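PDB 2XHF: peroxiredoxin 5 from Alvinella pompejana, which probably reduces hydrogen peroxide and organic hydroperoxides at the expense of thiols, as an antioxidant enzyme of the peroxiredoxin family. Local coordinates for residues F48-A53 against C82-D87; E113-L118 against N131-Y136. All coordinates share one frame; numbering follows the deposited sequence.

Contact 1 (F48-A53 against C82-D87); sequences FSVVGA and CIAVND
Phe48 and Cys82 face each other across two parallel strand ends, with Ser49 beside Ile83 as the next pair. The backbone bonds hold this register through Ile83, which bonds through both its own N and its own O. Its N donates to Phe48 O at 2.9 Å, lying in the carbonyl plane, and its O accepts Val50 N at 3.1 Å. Two CA-H...O contacts, from Cys82 CA to Phe48 O and from Ser49 CA to Ile83 O, fill in the ladder.

The apolar contacts lie on the Phe48 and Cys82 side of the sheet. With CG set between the backbone N and the carbonyl carbon (chi1 72°), the Phe48 ring turns a face to Cys82, whose CB sits over it 4.0 Å from the ring centroid as a CH-pi contact. The sulfur comes in obliquely, with SG 3.8 Å from Phe48 CE2, and SG also touches both methyls of Val50. Of these, Val50 CG2 also packs on Ala84 CB at 3.7 Å, while Tyr65 stacks on the Phe48 ring.

Past the strands the chains are joined by a side chain. Asn86 OD1 accepts Ala53 N at 2.9 Å in a nearly straight bond (168°), although the donor is tilted 34° from the amide's carbonyl plane. The ND2 of Asn86 gives to a water, 3.1 Å away, that donates in turn to Ala53 O. A second water takes Val85 N at 2.9 Å and donates to Val50 O.

Asn86 thus continues the link between the chains where the strand ladder has ended, but with its side-chain amide, which serves Ala53 N directly and Ala53 O through water. That is consistent with a fixed start for the loop that follows strand 44-49, which in peroxiredoxins leads into the active site.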
loop_
_atom_site.group_PDB
_atom_site.type_symbol
_atom_site.label_atom_id
_atom_site.label_comp_id
_atom_site.label_asym_id
_atom_site.label_seq_id
_atom_site.Cartn_x
_atom_site.Cartn_y
_atom_site.Cartn_z
ATOM N N PHE A 48 5.378 -4.868 -17.072
ATOM C CA PHE A 48 6.435 -5.197 -16.131
ATOM C C PHE A 48 5.913 -5.079 -14.715
ATOM O O PHE A 48 4.934 -4.363 -14.446
ATOM C CB PHE A 48 7.700 -4.328 -16.330
ATOM C CG PHE A 48 7.541 -2.888 -15.899
ATOM C CD1 PHE A 48 6.983 -1.954 -16.750
ATOM C CD2 PHE A 48 7.967 -2.472 -14.647
ATOM C CE1 PHE A 48 6.834 -0.643 -16.363
ATOM C CE2 PHE A 48 7.832 -1.161 -14.271
ATOM C CZ PHE A 48 7.263 -0.250 -15.120
ATOM N N SER A 49 6.541 -5.827 -13.813
ATOM C CA SER A 49 6.114 -5.849 -12.420
ATOM C C SER A 49 7.085 -5.168 -11.463
ATOM O O SER A 49 8.285 -5.065 -11.733
ATOM C CB SER A 49 5.903 -7.288 -11.986
ATOM O OG SER A 49 7.139 -7.988 -12.066
ATOM N N VAL A 50 6.546 -4.749 -10.326
ATOM C CA VAL A 50 7.355 -4.389 -9.174
ATOM C C VAL A 50 6.844 -5.159 -7.965
ATOM O O VAL A 50 5.707 -5.607 -7.952
ATOM C CB VAL A 50 7.341 -2.873 -8.892
ATOM C CG1 VAL A 50 7.981 -2.115 -10.036
ATOM C CG2 VAL A 50 5.922 -2.368 -8.565
ATOM N N VAL A 51 7.696 -5.294 -6.948
ATOM C CA VAL A 51 7.332 -6.003 -5.734
ATOM C C VAL A 51 6.242 -5.243 -4.979
ATOM O O VAL A 51 5.348 -5.829 -4.378
ATOM C CB VAL A 51 8.587 -6.252 -4.864
ATOM C CG1 VAL A 51 8.222 -6.885 -3.510
ATOM C CG2 VAL A 51 9.557 -7.139 -5.649
ATOM N N GLY A 52 6.321 -3.925 -4.988
ATOM C CA GLY A 52 5.259 -3.150 -4.404
ATOM C C GLY A 52 5.483 -1.671 -4.524
ATOM O O GLY A 52 6.614 -1.208 -4.591
ATOM N N ALA A 53 4.383 -0.927 -4.513
ATOM C CA ALA A 53 4.448 0.524 -4.443
ATOM C C ALA A 53 5.257 0.886 -3.186
ATOM O O ALA A 53 5.037 0.322 -2.101
ATOM C CB ALA A 53 3.062 1.073 -4.341
ATOM N N CYS A 82 2.687 -1.098 -15.544
ATOM C CA CYS A 82 3.376 -1.604 -14.373
ATOM C C CYS A 82 2.339 -2.264 -13.486
ATOM O O CYS A 82 1.311 -1.666 -13.216
ATOM C CB CYS A 82 4.001 -0.445 -13.615
ATOM S SG CYS A 82 4.781 -0.884 -12.041
ATOM N N ILE A 83 2.609 -3.491 -13.043
ATOM C CA ILE A 83 1.671 -4.228 -12.221
ATOM C C ILE A 83 2.321 -4.593 -10.882
ATOM O O ILE A 83 3.492 -4.976 -10.826
ATOM C CB ILE A 83 1.136 -5.478 -12.963
ATOM C CG1 ILE A 83 -0.011 -6.126 -12.217
ATOM C CG2 ILE A 83 2.224 -6.487 -13.282
ATOM C CD1 ILE A 83 -0.927 -6.971 -13.151
ATOM N N ALA A 84 1.542 -4.469 -9.816
ATOM C CA ALA A 84 1.993 -4.839 -8.485
ATOM C C ALA A 84 0.836 -5.359 -7.668
ATOM O O ALA A 84 -0.312 -4.979 -7.889
ATOM C CB ALA A 84 2.573 -3.632 -7.797
ATOM N N VAL A 85 1.149 -6.179 -6.670
ATOM C CA VAL A 85 0.158 -6.657 -5.736
ATOM C C VAL A 85 0.048 -5.573 -4.653
ATOM O O VAL A 85 0.815 -5.544 -3.669
ATOM C CB VAL A 85 0.532 -8.047 -5.185
ATOM C CG1 VAL A 85 -0.512 -8.531 -4.197
ATOM C CG2 VAL A 85 0.709 -9.057 -6.322
ATOM N N ASN A 86 -0.936 -4.700 -4.855
ATOM C CA ASN A 86 -1.263 -3.562 -3.989
ATOM C C ASN A 86 -2.712 -3.221 -4.248
ATOM O O ASN A 86 -3.266 -3.577 -5.302
ATOM C CB ASN A 86 -0.444 -2.321 -4.328
ATOM C CG ASN A 86 0.923 -2.303 -3.670
ATOM O OD1 ASN A 86 1.929 -2.425 -4.340
ATOM N ND2 ASN A 86 0.961 -2.139 -2.347
ATOM N N ASP A 87 -3.312 -2.482 -3.329
ATOM C CA ASP A 87 -4.616 -1.895 -3.592
ATOM C C ASP A 87 -4.431 -0.700 -4.536
ATOM O O ASP A 87 -3.351 -0.106 -4.599
ATOM C CB ASP A 87 -5.349 -1.527 -2.287
ATOM C CG ASP A 87 -4.796 -0.278 -1.615
ATOM O OD1 ASP A 87 -4.214 -0.381 -0.496
ATOM O OD2 ASP A 87 -4.950 0.822 -2.195
HETATM O O HOH W 1 3.930 -7.101 -6.472
HETATM O O HOH W 2 3.778 -2.006 -1.180
#

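Contact 2 (E113-L118 against N131-Y136); sequences EFTRAL and NRSRRY
Leu118 and Tyr136 come at each other from opposite directions, and CD2 of the leucine lies 3.5 Å from Tyr136 CZ. Beside it, the phenol oxygen OH of Tyr136 meets the rim of the Phe114 ring in its plane, 3.4 Å from CE2. With CG between the backbone N and the carbonyl carbon (chi1 57°), the ring of Tyr136 is carried toward the helix and its OH comes up against both Phe114 and Leu118. Thr115 sets both branches against Ser133: OG1 is 3.6 Å from Ser133 CB, and CG2 rests on the same carbon and on CA.

The three hydroxyls share one water. It donates to Thr115 OG1 at 2.7 Å and to Ser133 OG at 2.6 Å, and it bonds Tyr136 OH at 2.8 Å, lying in the plane of the phenol ring.

One shell out, Ser133 OG donates to Arg134 O at 2.8 Å, along a lone pair of that carbonyl. Asp109 holds the helix side, with one carboxylate oxygen on Thr115 OG1 and the other on Phe114 N. Replacing Ser133 by an alanine would probably leave the water with two partners in place of three and cost Arg134 O one of its donors, with Ser49 OG remaining.

Helix 113-118 and the loop entering strand 136-141 are thus joined by apolar contacts and a water-centred polar cluster, over the Ile83 side of the central sheet in this thioredoxin-like redoxin fold.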
loop_
_atom_site.group_PDB
_atom_site.type_symbol
_atom_site.label_atom_id
_atom_site.label_comp_id
_atom_site.label_asym_id
_atom_site.label_seq_id
_atom_site.Cartn_x
_atom_site.Cartn_y
_atom_site.Cartn_z
ATOM N N GLU A 113 -4.237 -12.210 -7.951
ATOM C CA GLU A 113 -4.769 -13.233 -8.835
ATOM C C GLU A 113 -3.954 -13.373 -10.129
ATOM O O GLU A 113 -3.702 -14.489 -10.593
ATOM C CB GLU A 113 -6.238 -12.956 -9.164
ATOM C CG GLU A 113 -6.883 -14.078 -9.938
ATOM C CD GLU A 113 -8.352 -13.848 -10.205
ATOM O OE1 GLU A 113 -8.838 -12.711 -10.018
ATOM O OE2 GLU A 113 -9.022 -14.822 -10.602
ATOM N N PHE A 114 -3.547 -12.248 -10.717
ATOM C CA PHE A 114 -2.781 -12.292 -11.955
ATOM C C PHE A 114 -1.420 -12.915 -11.704
ATOM O O PHE A 114 -0.953 -13.767 -12.461
ATOM C CB PHE A 114 -2.627 -10.901 -12.569
ATOM C CG PHE A 114 -1.885 -10.899 -13.884
ATOM C CD1 PHE A 114 -2.525 -11.245 -15.053
ATOM C CD2 PHE A 114 -0.554 -10.542 -13.949
ATOM C CE1 PHE A 114 -1.861 -11.232 -16.263
ATOM C CE2 PHE A 114 0.124 -10.531 -15.141
ATOM C CZ PHE A 114 -0.525 -10.868 -16.311
ATOM N N THR A 115 -0.802 -12.484 -10.612
ATOM C CA THR A 115 0.498 -12.977 -10.217
ATOM C C THR A 115 0.474 -14.496 -9.983
ATOM O O THR A 115 1.352 -15.233 -10.453
ATOM C CB THR A 115 0.945 -12.225 -8.954
ATOM O OG1 THR A 115 1.152 -10.843 -9.279
ATOM C CG2 THR A 115 2.231 -12.806 -8.356
ATOM N N ARG A 116 -0.551 -14.982 -9.293
ATOM C CA ARG A 116 -0.661 -16.418 -9.073
ATOM C C ARG A 116 -0.900 -17.154 -10.387
ATOM O O ARG A 116 -0.332 -18.227 -10.605
ATOM C CB ARG A 116 -1.774 -16.740 -8.082
ATOM C CG ARG A 116 -1.343 -16.540 -6.643
ATOM C CD ARG A 116 -2.353 -17.085 -5.652
ATOM N NE ARG A 116 -3.674 -16.491 -5.841
ATOM C CZ ARG A 116 -4.067 -15.329 -5.329
ATOM N NH1 ARG A 116 -3.243 -14.621 -4.563
ATOM N NH2 ARG A 116 -5.290 -14.877 -5.583
ATOM N N ALA A 117 -1.736 -16.593 -11.262
ATOM C CA ALA A 117 -2.066 -17.254 -12.510
ATOM C C ALA A 117 -0.823 -17.323 -13.386
ATOM O O ALA A 117 -0.608 -18.298 -14.104
ATOM C CB ALA A 117 -3.184 -16.505 -13.211
ATOM N N LEU A 118 0.010 -16.297 -13.301
ATOM C CA LEU A 118 1.215 -16.217 -14.106
ATOM C C LEU A 118 2.324 -17.092 -13.515
ATOM O O LEU A 118 3.291 -17.435 -14.198
ATOM C CB LEU A 118 1.674 -14.751 -14.197
ATOM C CG LEU A 118 2.584 -14.387 -15.371
ATOM C CD1 LEU A 118 1.917 -14.648 -16.729
ATOM C CD2 LEU A 118 3.021 -12.943 -15.261
ATOM N N ASN A 131 2.087 -12.200 -0.237
ATOM C CA ASN A 131 2.956 -12.600 -1.326
ATOM C C ASN A 131 2.814 -11.631 -2.475
ATOM O O ASN A 131 1.714 -11.358 -2.948
ATOM C CB ASN A 131 2.618 -14.008 -1.796
ATOM C CG ASN A 131 3.021 -15.056 -0.798
ATOM O OD1 ASN A 131 3.709 -14.765 0.179
ATOM N ND2 ASN A 131 2.610 -16.291 -1.045
ATOM N N ARG A 132 3.939 -11.088 -2.894
ATOM C CA ARG A 132 3.969 -10.104 -3.946
ATOM C C ARG A 132 4.441 -10.800 -5.203
ATOM O O ARG A 132 4.578 -12.015 -5.241
ATOM C CB ARG A 132 4.902 -8.966 -3.561
ATOM C CG ARG A 132 4.506 -8.283 -2.244
ATOM C CD ARG A 132 3.136 -7.602 -2.342
ATOM N NE ARG A 132 2.795 -6.867 -1.120
ATOM C CZ ARG A 132 3.139 -5.611 -0.855
ATOM N NH1 ARG A 132 3.779 -4.880 -1.755
ATOM N NH2 ARG A 132 2.794 -5.056 0.295
ATOM N N SER A 133 4.672 -10.031 -6.245
ATOM C CA SER A 133 5.160 -10.598 -7.489
ATOM C C SER A 133 6.662 -10.505 -7.579
ATOM O O SER A 133 7.243 -9.498 -7.180
ATOM C CB SER A 133 4.590 -9.820 -8.662
ATOM O OG SER A 133 4.935 -10.422 -9.907
ATOM N N ARG A 134 7.271 -11.520 -8.176
ATOM C CA ARG A 134 8.640 -11.424 -8.644
ATOM C C ARG A 134 8.687 -10.431 -9.778
ATOM O O ARG A 134 7.659 -10.150 -10.393
ATOM C CB ARG A 134 9.127 -12.770 -9.185
ATOM C CG ARG A 134 9.149 -13.876 -8.155
ATOM C CD ARG A 134 9.775 -15.155 -8.690
ATOM N NE ARG A 134 9.409 -16.288 -7.847
ATOM C CZ ARG A 134 10.038 -16.648 -6.730
ATOM N NH1 ARG A 134 11.102 -15.977 -6.297
ATOM N NH2 ARG A 134 9.600 -17.695 -6.044
ATOM N N ARG A 135 9.881 -9.934 -10.083
ATOM C CA ARG A 135 10.073 -8.971 -11.146
ATOM C C ARG A 135 10.214 -9.654 -12.504
ATOM O O ARG A 135 11.007 -10.600 -12.665
ATOM C CB ARG A 135 11.304 -8.099 -10.869
ATOM C CG ARG A 135 11.177 -7.204 -9.646
ATOM C CD ARG A 135 12.334 -6.240 -9.557
ATOM N NE ARG A 135 13.486 -6.858 -8.917
ATOM C CZ ARG A 135 13.750 -6.791 -7.612
ATOM N NH1 ARG A 135 12.952 -6.118 -6.793
ATOM N NH2 ARG A 135 14.826 -7.394 -7.122
ATOM N N TYR A 136 9.427 -9.179 -13.463
ATOM C CA TYR A 136 9.548 -9.580 -14.856
ATOM C C TYR A 136 9.234 -8.397 -15.766
ATOM O O TYR A 136 8.695 -7.372 -15.342
ATOM C CB TYR A 136 8.625 -10.760 -15.183
ATOM C CG TYR A 136 7.175 -10.473 -14.877
ATOM C CD1 TYR A 136 6.404 -9.732 -15.752
ATOM C CD2 TYR A 136 6.587 -10.916 -13.701
ATOM C CE1 TYR A 136 5.084 -9.443 -15.474
ATOM C CE2 TYR A 136 5.259 -10.621 -13.411
ATOM C CZ TYR A 136 4.520 -9.893 -14.307
ATOM O OH TYR A 136 3.211 -9.607 -14.026
HETATM O O HOH W 3 2.747 -10.272 -11.384
#

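In the fold
From the N terminus, strand 44-49 runs into 48-53, and after two helices the chain returns along strand 79-84; contact 1 closes this parallel crossover. Asp87 then caps helix 88-98 and forms a salt bridge with Arg132 of the second subunit. The chain goes on through strand 105-108 to helix 113-118, and contact 2 closes the shorter loop back to 131-136. The two loops follow in series, neither nested nor crossed, yet their centres lie about 9 Å apart. Ser49 OG bonds Arg134 O and Tyr136 N, tying contact 1 to contact 2 where strand 136-141 joins strand 44-49, while Ile83 packs on Phe114 and Tyr136.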